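Local atomic coordinates of single-stranded DNA-binding protein (Enterobacter phage Enc34, PDB entry 5ODK), a protein that probably binds single-stranded DNA through an OB-fold domain, as a phage-encoded single-stranded DNA-binding protein thought to serve DNA replication. Residues Lys5-Lys10 / Leu17-His22. Sequence-based numbering, arbitrary orientation.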
loop_
_atom_site.group_PDB
_atom_site.type_symbol
_atom_site.label_atom_id
_atom_site.label_comp_id
_atom_site.label_asym_id
_atom_site.label_seq_id
_atom_site.Cartn_x
_atom_site.Cartn_y
_atom_site.Cartn_z
ATOM N N LYS A 5 -9.117 13.939 7.742
ATOM C CA LYS A 5 -10.310 13.241 8.238
ATOM C C LYS A 5 -9.998 12.045 9.135
ATOM O O LYS A 5 -10.827 11.628 9.958
ATOM C CB LYS A 5 -11.154 12.768 7.054
ATOM C CG LYS A 5 -11.605 13.936 6.175
ATOM C CD LYS A 5 -12.401 13.498 4.975
ATOM C CE LYS A 5 -12.878 14.717 4.197
ATOM N NZ LYS A 5 -14.059 14.367 3.381
ATOM N N LEU A 6 -8.817 11.482 8.982
ATOM C CA LEU A 6 -8.472 10.255 9.704
ATOM C C LEU A 6 -8.207 10.505 11.174
ATOM O O LEU A 6 -7.625 11.512 11.556
ATOM C CB LEU A 6 -7.225 9.653 9.105
ATOM C CG LEU A 6 -7.348 9.140 7.698
ATOM C CD1 LEU A 6 -5.960 8.782 7.187
ATOM C CD2 LEU A 6 -8.292 7.949 7.647
ATOM N N VAL A 7 -8.575 9.536 11.984
ATOM C CA VAL A 7 -8.480 9.657 13.432
ATOM C C VAL A 7 -7.522 8.555 13.906
ATOM O O VAL A 7 -7.855 7.379 13.814
ATOM C CB VAL A 7 -9.844 9.457 14.120
ATOM C CG1 VAL A 7 -9.710 9.562 15.642
ATOM C CG2 VAL A 7 -10.860 10.460 13.612
ATOM N N PRO A 8 -6.322 8.926 14.373
ATOM C CA PRO A 8 -5.367 7.884 14.789
ATOM C C PRO A 8 -5.852 7.018 15.936
ATOM O O PRO A 8 -6.447 7.539 16.892
ATOM C CB PRO A 8 -4.105 8.672 15.180
ATOM C CG PRO A 8 -4.242 9.980 14.472
ATOM C CD PRO A 8 -5.713 10.269 14.408
ATOM N N ALA A 9 -5.563 5.716 15.845
ATOM C CA ALA A 9 -5.757 4.791 16.947
ATOM C C ALA A 9 -4.405 4.430 17.619
ATOM O O ALA A 9 -4.308 4.412 18.841
ATOM C CB ALA A 9 -6.484 3.552 16.477
ATOM N N LYS A 10 -3.375 4.162 16.820
ATOM C CA LYS A 10 -2.069 3.740 17.341
ATOM C C LYS A 10 -0.993 4.182 16.364
ATOM O O LYS A 10 -1.077 3.870 15.193
ATOM C CB LYS A 10 -2.030 2.205 17.507
ATOM C CG LYS A 10 -0.724 1.595 18.058
ATOM C CD LYS A 10 -0.472 1.946 19.523
ATOM C CE LYS A 10 0.880 1.420 20.021
ATOM N NZ LYS A 10 1.191 1.799 21.433
ATOM N N LEU A 17 -2.105 3.141 12.654
ATOM C CA LEU A 17 -3.419 2.519 12.533
ATOM C C LEU A 17 -4.430 3.552 12.939
ATOM O O LEU A 17 -4.277 4.219 13.972
ATOM C CB LEU A 17 -3.529 1.299 13.444
ATOM C CG LEU A 17 -4.899 0.660 13.475
ATOM C CD1 LEU A 17 -5.252 -0.007 12.138
ATOM C CD2 LEU A 17 -4.938 -0.365 14.570
ATOM N N TYR A 18 -5.465 3.710 12.121
ATOM C CA TYR A 18 -6.544 4.657 12.364
ATOM C C TYR A 18 -7.769 3.926 12.922
ATOM O O TYR A 18 -7.963 2.719 12.697
ATOM C CB TYR A 18 -6.865 5.456 11.068
ATOM C CG TYR A 18 -5.677 6.256 10.633
ATOM C CD1 TYR A 18 -5.430 7.508 11.177
ATOM C CD2 TYR A 18 -4.754 5.738 9.731
ATOM C CE1 TYR A 18 -4.332 8.250 10.801
ATOM C CE2 TYR A 18 -3.616 6.457 9.391
ATOM C CZ TYR A 18 -3.420 7.730 9.921
ATOM O OH TYR A 18 -2.290 8.445 9.579
ATOM N N LYS A 19 -8.630 4.680 13.595
ATOM C CA LYS A 19 -9.824 4.111 14.194
ATOM C C LYS A 19 -10.753 3.451 13.196
ATOM O O LYS A 19 -11.464 2.521 13.526
ATOM C CB LYS A 19 -10.584 5.151 15.001
ATOM C CG LYS A 19 -9.842 5.525 16.273
ATOM C CD LYS A 19 -10.714 6.317 17.218
ATOM C CE LYS A 19 -9.875 6.853 18.360
ATOM N NZ LYS A 19 -10.707 7.482 19.420
ATOM N N SER A 20 -10.756 3.974 11.965
ATOM C CA SER A 20 -11.544 3.500 10.860
ATOM C C SER A 20 -10.926 2.289 10.128
ATOM O O SER A 20 -11.479 1.801 9.139
ATOM C CB SER A 20 -11.676 4.671 9.884
ATOM O OG SER A 20 -10.377 5.178 9.585
ATOM N N GLY A 21 -9.776 1.811 10.589
ATOM C CA GLY A 21 -9.101 0.659 9.998
ATOM C C GLY A 21 -8.091 0.979 8.928
ATOM O O GLY A 21 -7.381 0.103 8.452
ATOM N N HIS A 22 -8.024 2.255 8.506
ATOM C CA HIS A 22 -6.960 2.679 7.628
ATOM C C HIS A 22 -5.600 2.443 8.246
ATOM O O HIS A 22 -5.484 2.462 9.488
ATOM C CB HIS A 22 -7.104 4.171 7.288
ATOM C CG HIS A 22 -8.330 4.497 6.507
ATOM N ND1 HIS A 22 -9.553 4.664 7.096
ATOM C CD2 HIS A 22 -8.509 4.724 5.177
ATOM C CE1 HIS A 22 -10.439 4.997 6.170
ATOM N NE2 HIS A 22 -9.834 5.003 4.989
HETATM O O HOH W 1 -10.356 7.474 11.084
#
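L6 spreads its two methyls over two different rings. CD1 sits above the centre of the Y18 ring, 3.8 Å from its centroid, while CD2 lies over one face of the H22 imidazole, offset toward the rim; both are CH-pi contacts, and the L6 side chain crosses those of Y18 and H22 at about a right angle. CB of L6 adds a closer touch, 3.5 Å from Y18 CD1. H22 ND1 is hydrogen-bonded to S20 OG (2.7 Å), which helps fix the ring's rotation. The same hydroxyl meets a water that accepts from V7 N, bridging the segments. Here the antiparallel hairpin of strands 8-12 and 15-18, at the surface of the OB-fold protein, carries a classic beta bulge: A9 N and K10 N both donate to L17 O (2.7 and 3.0 Å), the former in the carbonyl plane on a lone pair, the latter tilted 21° from it. Y18 to G21 form a type I turn, and K19 N donates almost straight to V7 O (2.8 Å, 171°). With CG1 anti to its backbone N (chi1 179°), V7 meets CD and CE of the extended K19 chain. The side chain of L17 touches I66 and Q70 of helix 61-76.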